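PDB 4YO7: sugar ABC transporter (Sugar-binding protein) from Bacillus halodurans, which probably binds carbohydrates and related polyols for uptake by an ABC transporter, and holds myo-inositol in its ligand pocket here. Local coordinates for residues L156-V161 with E188-I193; N170-D175 with T227-V232. All blocks are in the same frame, centred on the assembly; numbering follows the deposited sequence.

Both contacts belong to the same lobe of this two-lobed solute-binding protein, the one built around the parallel sheet ordered 200-207, 169-175, 231-234, 257-259, and their centres lie about 13 Å apart. Along the chain their segments alternate: 156-161, 170-175, 188-193, 227-232. Contact 1 pairs helices 150-164 and 181-195 over one face of that sheet; contact 2 joins its two inner strands, 169-175 and 231-234. The two layers meet directly, with Met158 CE 3.9 Å from Ile171 CD1 and Val161 CG1 3.8 Å from Ala231 CB. Helix layer and sheet thus form one continuous alpha/beta core, with the side chain of Gln157 about 10 Å from the bound inositol.

Contact 1: L156-V161 with E188-I193; sequences LQMEEV and EGNKQI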
ATOM      1  N   LEU A 156      -6.271  12.351  -4.178  1.00 12.87           N
ATOM      2  CA  LEU A 156      -6.175  13.210  -2.988  1.00 11.21           C
ATOM      3  C   LEU A 156      -4.823  13.889  -2.936  1.00 13.73           C
ATOM      4  O   LEU A 156      -4.733  15.087  -2.682  1.00 13.17           O
ATOM      5  CB  LEU A 156      -6.401  12.400  -1.712  1.00 12.17           C
ATOM      6  CG  LEU A 156      -7.829  11.961  -1.398  1.00 15.12           C
ATOM      7  CD1 LEU A 156      -7.807  10.932  -0.258  1.00 14.80           C
ATOM      8  CD2 LEU A 156      -8.747  13.149  -1.029  1.00 19.41           C
ATOM      9  N   GLN A 157      -3.778  13.100  -3.183  1.00 11.68           N
ATOM     10  CA  GLN A 157      -2.406  13.569  -3.154  1.00 10.64           C
ATOM     11  C   GLN A 157      -2.191  14.700  -4.147  1.00 11.12           C
ATOM     12  O   GLN A 157      -1.661  15.754  -3.812  1.00 12.18           O
ATOM     13  CB  GLN A 157      -1.458  12.396  -3.477  1.00 11.07           C
ATOM     14  CG  GLN A 157      -0.016  12.746  -3.488  1.00 12.90           C
ATOM     15  CD  GLN A 157       0.830  11.610  -4.020  1.00 13.81           C
ATOM     16  OE1 GLN A 157       0.472  10.960  -5.022  1.00 10.50           O
ATOM     17  NE2 GLN A 157       1.956  11.350  -3.367  1.00 10.79           N
HETATM   18  N   MSE A 158      -2.591  14.467  -5.394  1.00 12.00           N
HETATM   19  CA  MSE A 158      -2.287  15.416  -6.445  1.00 11.54           C
HETATM   20  C   MSE A 158      -3.230  16.610  -6.429  1.00 12.22           C
HETATM   21  O   MSE A 158      -2.849  17.704  -6.836  1.00 12.72           O
HETATM   22  CB  MSE A 158      -2.323  14.719  -7.810  1.00 11.34           C
HETATM   23  CG  MSE A 158      -1.768  15.522  -8.937  1.00 12.02           C
HETATM   24 SE   MSE A 158       0.140  15.937  -8.759  1.00 22.10          SE
HETATM   25  CE  MSE A 158       0.099  17.813  -9.209  1.00 15.07           C
ATOM     26  N   GLU A 159      -4.447  16.435  -5.932  1.00 14.22           N
ATOM     27  CA  GLU A 159      -5.299  17.599  -5.707  1.00 14.73           C
ATOM     28  C   GLU A 159      -4.606  18.618  -4.798  1.00 17.10           C
ATOM     29  O   GLU A 159      -4.638  19.823  -5.047  1.00 16.11           O
ATOM     30  CB  GLU A 159      -6.623  17.187  -5.079  1.00 15.29           C
ATOM     31  CG  GLU A 159      -7.679  16.662  -6.009  1.00 40.01           C
ATOM     32  CD  GLU A 159      -8.849  16.084  -5.222  1.00 52.52           C
ATOM     33  OE1 GLU A 159      -8.985  16.436  -4.022  1.00 43.36           O
ATOM     34  OE2 GLU A 159      -9.613  15.274  -5.793  1.00 61.29           O
ATOM     35  N   GLU A 160      -3.982  18.133  -3.734  1.00 14.55           N
ATOM     36  CA  GLU A 160      -3.378  19.036  -2.764  1.00 15.46           C
ATOM     37  C   GLU A 160      -2.106  19.643  -3.356  1.00 17.92           C
ATOM     38  O   GLU A 160      -1.851  20.845  -3.207  1.00 17.78           O
ATOM     39  CB  GLU A 160      -3.095  18.300  -1.450  1.00 16.29           C
ATOM     40  CG  GLU A 160      -2.505  19.177  -0.361  1.00 17.58           C
ATOM     41  CD  GLU A 160      -3.417  20.299   0.100  1.00 22.53           C
ATOM     42  OE1 GLU A 160      -4.643  20.278  -0.168  1.00 19.92           O
ATOM     43  OE2 GLU A 160      -2.887  21.239   0.731  1.00 23.79           O
ATOM     44  N   VAL A 161      -1.316  18.839  -4.068  1.00 13.03           N
ATOM     45  CA  VAL A 161      -0.106  19.371  -4.697  1.00 13.20           C
ATOM     46  C   VAL A 161      -0.479  20.465  -5.696  1.00 13.82           C
ATOM     47  O   VAL A 161       0.170  21.512  -5.761  1.00 14.33           O
ATOM     48  CB  VAL A 161       0.728  18.243  -5.396  1.00 12.58           C
ATOM     49  CG1 VAL A 161       1.849  18.825  -6.224  1.00 12.85           C
ATOM     50  CG2 VAL A 161       1.280  17.281  -4.370  1.00 12.91           C
ATOM     51  N   GLU A 188      -2.344   6.921 -12.051  1.00  7.86           N
ATOM     52  CA  GLU A 188      -3.498   7.308 -12.859  1.00  8.23           C
ATOM     53  C   GLU A 188      -4.278   8.439 -12.170  1.00 10.47           C
ATOM     54  O   GLU A 188      -4.693   9.406 -12.832  1.00 12.14           O
ATOM     55  CB  GLU A 188      -4.407   6.108 -13.152  1.00 10.52           C
ATOM     56  CG  GLU A 188      -5.731   6.495 -13.832  1.00 17.07           C
ATOM     57  CD  GLU A 188      -5.558   7.037 -15.242  1.00 25.78           C
ATOM     58  OE1 GLU A 188      -4.460   6.875 -15.841  1.00 23.01           O
ATOM     59  OE2 GLU A 188      -6.543   7.622 -15.760  1.00 23.91           O
ATOM     60  N   GLY A 189      -4.432   8.358 -10.854  1.00 10.91           N
ATOM     61  CA  GLY A 189      -5.108   9.409 -10.112  1.00 10.98           C
ATOM     62  C   GLY A 189      -4.319  10.706 -10.207  1.00 10.92           C
ATOM     63  O   GLY A 189      -4.894  11.775 -10.399  1.00 11.62           O
ATOM     64  N   ASN A 190      -3.000  10.612 -10.057  1.00  9.86           N
ATOM     65  CA  ASN A 190      -2.161  11.799 -10.236  1.00  9.51           C
ATOM     66  C   ASN A 190      -2.421  12.429 -11.606  1.00 12.01           C
ATOM     67  O   ASN A 190      -2.644  13.638 -11.734  1.00 11.17           O
ATOM     68  CB  ASN A 190      -0.674  11.486 -10.161  1.00 10.96           C
ATOM     69  CG  ASN A 190      -0.195  11.083  -8.777  1.00 12.77           C
ATOM     70  OD1 ASN A 190      -0.840  11.320  -7.739  1.00 15.00           O
ATOM     71  ND2 ASN A 190       0.982  10.510  -8.755  1.00  8.62           N
ATOM     72  N   LYS A 191      -2.356  11.597 -12.648  1.00 10.98           N
ATOM     73  CA  LYS A 191      -2.501  12.112 -14.002  1.00  9.14           C
ATOM     74  C   LYS A 191      -3.889  12.669 -14.297  1.00 13.22           C
ATOM     75  O   LYS A 191      -4.026  13.574 -15.126  1.00 14.28           O
ATOM     76  CB  LYS A 191      -2.133  11.036 -15.019  1.00 14.06           C
ATOM     77  CG  LYS A 191      -0.640  10.738 -14.978  1.00 15.96           C
ATOM     78  CD  LYS A 191      -0.176   9.836 -16.107  1.00 17.01           C
ATOM     79  CE  LYS A 191       1.338   9.646 -16.080  1.00 22.34           C
ATOM     80  NZ  LYS A 191       1.840   8.909 -17.282  1.00 20.32           N
ATOM     81  N   GLN A 192      -4.919  12.154 -13.637  1.00 12.12           N
ATOM     82  CA  GLN A 192      -6.266  12.682 -13.856  1.00 11.10           C
ATOM     83  C   GLN A 192      -6.355  14.112 -13.343  1.00 16.91           C
ATOM     84  O   GLN A 192      -7.032  14.949 -13.964  1.00 17.21           O
ATOM     85  CB  GLN A 192      -7.313  11.794 -13.196  1.00 14.14           C
ATOM     86  CG  GLN A 192      -7.611  10.536 -14.037  1.00 15.27           C
ATOM     87  CD  GLN A 192      -8.693   9.651 -13.446  1.00 27.56           C
ATOM     88  OE1 GLN A 192      -9.395  10.044 -12.515  1.00 25.70           O
ATOM     89  NE2 GLN A 192      -8.848   8.449 -14.007  1.00 26.26           N
ATOM     90  N   ILE A 193      -5.656  14.410 -12.246  1.00 13.93           N
ATOM     91  CA  ILE A 193      -5.646  15.773 -11.715  1.00 13.98           C
ATOM     92  C   ILE A 193      -4.782  16.643 -12.617  1.00 11.35           C
ATOM     93  O   ILE A 193      -5.110  17.798 -12.916  1.00 16.35           O
ATOM     94  CB  ILE A 193      -5.110  15.853 -10.259  1.00 14.47           C
ATOM     95  CG1 ILE A 193      -5.983  15.049  -9.282  1.00 15.00           C
ATOM     96  CG2 ILE A 193      -4.969  17.322  -9.810  1.00 18.54           C
ATOM     97  CD1 ILE A 193      -7.463  15.432  -9.248  1.00 17.46           C
TER
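The helices carrying Met158 and Ile193 run in roughly the same direction, their local axes 35° apart and 8.2 Å from each other at closest approach, with Met158 and Asn190 nearest in CA register. Met158, a selenomethionine in this crystal, reaches across with its first methylenes: CG lies 3.5 Å from the carbonyl O of Asn190 and 3.6 Å from Ile193 CB, whereas the bends at chi2 and chi3 carry selenium and CE away toward the sheet. Ile193 meets its neighbours with both branches. Its CG2 rests 3.7 Å from Met158 O, and its CD1 abuts Glu159 CG at 3.5 Å, the two side chains crossing at about a right angle. An alanine here, lacking CG1, CG2 and CD1, would probably leave a gap beside Glu159 CG and Met158 freer to shift. Gln157, extended with CG opposite the backbone N (chi1 180°), lies near the Asn190 side chain, the amide planes 43° apart, and donates from NE2 to Ala234 O. The chemistry therefore grades from buried amides beside strand 231-234 to the partly exposed Glu159, and the two helices, which flank strand 169-175 in the chain, are joined on one face of the sheet mainly by apolar contacts of Met158, Glu159 and Ile193.

Contact 2: N170-D175 with T227-V232; sequences NIAIMD and TEIDAV
Asn170 is gripped by the loop leading into strand 231-234, through its backbone and its side chain alike. Its carbonyl O accepts two bonds, from Asp230 N at 2.8 Å and from Ala231 N at 3.3 Å, while its own N donates almost straight (176°) to Asp230 OD2 at 2.8 Å. In Asp230, chi1 of -63°, with CG beside its own backbone N, leaves OD2 facing Asn170, to which it offers its anti lone pair. Parallel pairing follows, Ile171 opposite Ala231 and Ala172 opposite Val232, with Ala172 N bonded to Ala231 O at 2.9 Å. Packing is close on both faces: Ile171 CD1 meets Ala231 CB at 3.8 Å, and Ala172 CB meets Ile229 CG2 at 4.0 Å. The looser side lies at the exposed Glu228, where Asn170 ND2 donates at 3.1 Å to Glu228 O from well above the carbonyl plane (48° out of it). These are the inner strands of a four-stranded parallel sheet, and strand 200-207 bonds to the far edge of 169-175. Helix 181-195 packs on the face bearing Ile171 and Ile173, whereas Trp222 and Met219 of helix 212-224 lie against Ala172, Met174 and Val232 on the opposite one.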
ATOM      1  N   ASN A 170       5.950  21.894 -13.131  1.00 13.16           N
ATOM      2  CA  ASN A 170       6.504  20.681 -13.707  1.00 12.36           C
ATOM      3  C   ASN A 170       6.523  19.574 -12.665  1.00 11.90           C
ATOM      4  O   ASN A 170       7.086  19.751 -11.596  1.00 13.87           O
ATOM      5  CB  ASN A 170       7.918  20.936 -14.211  1.00 14.14           C
ATOM      6  CG  ASN A 170       7.955  21.815 -15.447  1.00 19.27           C
ATOM      7  OD1 ASN A 170       6.928  22.100 -16.061  1.00 20.12           O
ATOM      8  ND2 ASN A 170       9.153  22.211 -15.839  1.00 29.87           N
ATOM      9  N   ILE A 171       5.884  18.457 -12.979  1.00 11.00           N
ATOM     10  CA  ILE A 171       5.703  17.378 -12.020  1.00 10.87           C
ATOM     11  C   ILE A 171       6.604  16.208 -12.392  1.00 12.49           C
ATOM     12  O   ILE A 171       6.655  15.819 -13.556  1.00 11.38           O
ATOM     13  CB  ILE A 171       4.239  16.919 -11.989  1.00 11.52           C
ATOM     14  CG1 ILE A 171       3.293  18.122 -11.850  1.00 15.93           C
ATOM     15  CG2 ILE A 171       4.031  15.918 -10.868  1.00 11.27           C
ATOM     16  CD1 ILE A 171       3.536  18.948 -10.610  1.00 14.80           C
ATOM     17  N   ALA A 172       7.311  15.650 -11.404  1.00 10.76           N
ATOM     18  CA  ALA A 172       8.051  14.400 -11.551  1.00  9.46           C
ATOM     19  C   ALA A 172       7.332  13.340 -10.720  1.00 12.57           C
ATOM     20  O   ALA A 172       7.149  13.523  -9.516  1.00 11.15           O
ATOM     21  CB  ALA A 172       9.494  14.575 -11.082  1.00 10.52           C
ATOM     22  N   ILE A 173       6.882  12.272 -11.375  1.00  9.59           N
ATOM     23  CA  ILE A 173       6.146  11.202 -10.713  1.00 10.15           C
ATOM     24  C   ILE A 173       7.044  10.000 -10.483  1.00  8.06           C
ATOM     25  O   ILE A 173       7.650   9.493 -11.433  1.00  9.79           O
ATOM     26  CB  ILE A 173       4.913  10.753 -11.543  1.00  8.53           C
ATOM     27  CG1 ILE A 173       3.880  11.883 -11.602  1.00 12.59           C
ATOM     28  CG2 ILE A 173       4.266   9.504 -10.934  1.00 10.97           C
ATOM     29  CD1 ILE A 173       2.688  11.584 -12.489  1.00 12.71           C
HETATM   30  N   MSE A 174       7.133   9.555  -9.228  1.00  7.84           N
HETATM   31  CA  MSE A 174       7.820   8.303  -8.886  1.00  7.64           C
HETATM   32  C   MSE A 174       6.814   7.172  -8.789  1.00  8.03           C
HETATM   33  O   MSE A 174       6.036   7.078  -7.841  1.00  9.11           O
HETATM   34  CB  MSE A 174       8.606   8.417  -7.573  1.00 10.50           C
HETATM   35  CG  MSE A 174       9.685   9.439  -7.651  1.00 12.16           C
HETATM   36 SE   MSE A 174      10.808   9.320  -6.040  1.00 20.76          SE
HETATM   37  CE  MSE A 174      12.348  10.275  -6.744  1.00 10.78           C
ATOM     38  N   ASP A 175       6.839   6.326  -9.809  1.00  7.95           N
ATOM     39  CA  ASP A 175       6.102   5.065  -9.802  1.00  8.12           C
ATOM     40  C   ASP A 175       6.655   4.109  -8.769  1.00  7.68           C
ATOM     41  O   ASP A 175       7.884   3.999  -8.558  1.00  8.57           O
ATOM     42  CB  ASP A 175       6.148   4.351 -11.175  1.00  6.60           C
ATOM     43  CG  ASP A 175       5.146   4.875 -12.182  1.00  9.74           C
ATOM     44  OD1 ASP A 175       3.951   5.122 -11.846  1.00 14.40           O
ATOM     45  OD2 ASP A 175       5.551   4.984 -13.369  1.00 16.41           O
ATOM     46  N   THR A 227      16.606  18.933 -15.698  1.00 31.80           N
ATOM     47  CA  THR A 227      15.169  19.156 -15.866  1.00 26.89           C
ATOM     48  C   THR A 227      14.619  19.998 -14.728  1.00 28.67           C
ATOM     49  O   THR A 227      14.946  19.759 -13.574  1.00 22.17           O
ATOM     50  CB  THR A 227      14.403  17.831 -15.894  1.00 25.74           C
ATOM     51  OG1 THR A 227      14.933  17.003 -16.928  1.00 30.86           O
ATOM     52  CG2 THR A 227      12.925  18.056 -16.141  1.00 26.83           C
ATOM     53  N   GLU A 228      13.785  20.981 -15.044  1.00 17.41           N
ATOM     54  CA  GLU A 228      13.182  21.814 -14.007  1.00 17.85           C
ATOM     55  C   GLU A 228      12.005  21.070 -13.392  1.00 20.11           C
ATOM     56  O   GLU A 228      11.129  20.599 -14.108  1.00 20.01           O
ATOM     57  CB  GLU A 228      12.740  23.151 -14.574  1.00 24.71           C
ATOM     58  CG  GLU A 228      13.903  23.986 -15.105  1.00 60.23           C
ATOM     59  CD  GLU A 228      13.578  25.463 -15.174  1.00 69.19           C
ATOM     60  OE1 GLU A 228      12.387  25.803 -15.344  1.00 72.13           O
ATOM     61  OE2 GLU A 228      14.513  26.284 -15.047  1.00 71.83           O
ATOM     62  N   ILE A 229      12.026  20.946 -12.064  1.00 16.52           N
ATOM     63  CA  ILE A 229      11.015  20.200 -11.315  1.00 14.46           C
ATOM     64  C   ILE A 229      10.416  21.104 -10.237  1.00 14.45           C
ATOM     65  O   ILE A 229      11.143  21.718  -9.470  1.00 20.86           O
ATOM     66  CB  ILE A 229      11.629  18.946 -10.646  1.00 16.84           C
ATOM     67  CG1 ILE A 229      12.248  18.019 -11.702  1.00 22.65           C
ATOM     68  CG2 ILE A 229      10.599  18.200  -9.801  1.00 17.16           C
ATOM     69  CD1 ILE A 229      13.015  16.840 -11.113  1.00 26.19           C
ATOM     70  N   ASP A 230       9.094  21.166 -10.162  1.00 14.45           N
ATOM     71  CA  ASP A 230       8.433  21.963  -9.142  1.00 13.70           C
ATOM     72  C   ASP A 230       7.837  21.094  -8.041  1.00 13.57           C
ATOM     73  O   ASP A 230       7.676  21.557  -6.915  1.00 15.52           O
ATOM     74  CB  ASP A 230       7.351  22.842  -9.767  1.00 17.76           C
ATOM     75  CG  ASP A 230       7.927  23.829 -10.742  1.00 23.93           C
ATOM     76  OD1 ASP A 230       8.743  24.666 -10.315  1.00 21.11           O
ATOM     77  OD2 ASP A 230       7.595  23.758 -11.937  1.00 17.72           O
ATOM     78  N   ALA A 231       7.542  19.836  -8.362  1.00 15.08           N
ATOM     79  CA  ALA A 231       7.003  18.876  -7.391  1.00 12.01           C
ATOM     80  C   ALA A 231       7.423  17.472  -7.747  1.00 12.79           C
ATOM     81  O   ALA A 231       7.446  17.098  -8.924  1.00 13.69           O
ATOM     82  CB  ALA A 231       5.495  18.949  -7.331  1.00 15.00           C
ATOM     83  N   VAL A 232       7.753  16.713  -6.706  1.00 11.41           N
ATOM     84  CA  VAL A 232       8.056  15.300  -6.818  1.00 10.31           C
ATOM     85  C   VAL A 232       6.915  14.585  -6.125  1.00 10.29           C
ATOM     86  O   VAL A 232       6.675  14.805  -4.944  1.00 12.80           O
ATOM     87  CB  VAL A 232       9.406  14.945  -6.183  1.00 13.23           C
ATOM     88  CG1 VAL A 232       9.612  13.415  -6.167  1.00 16.00           C
ATOM     89  CG2 VAL A 232      10.520  15.644  -6.939  1.00 17.71           C
TER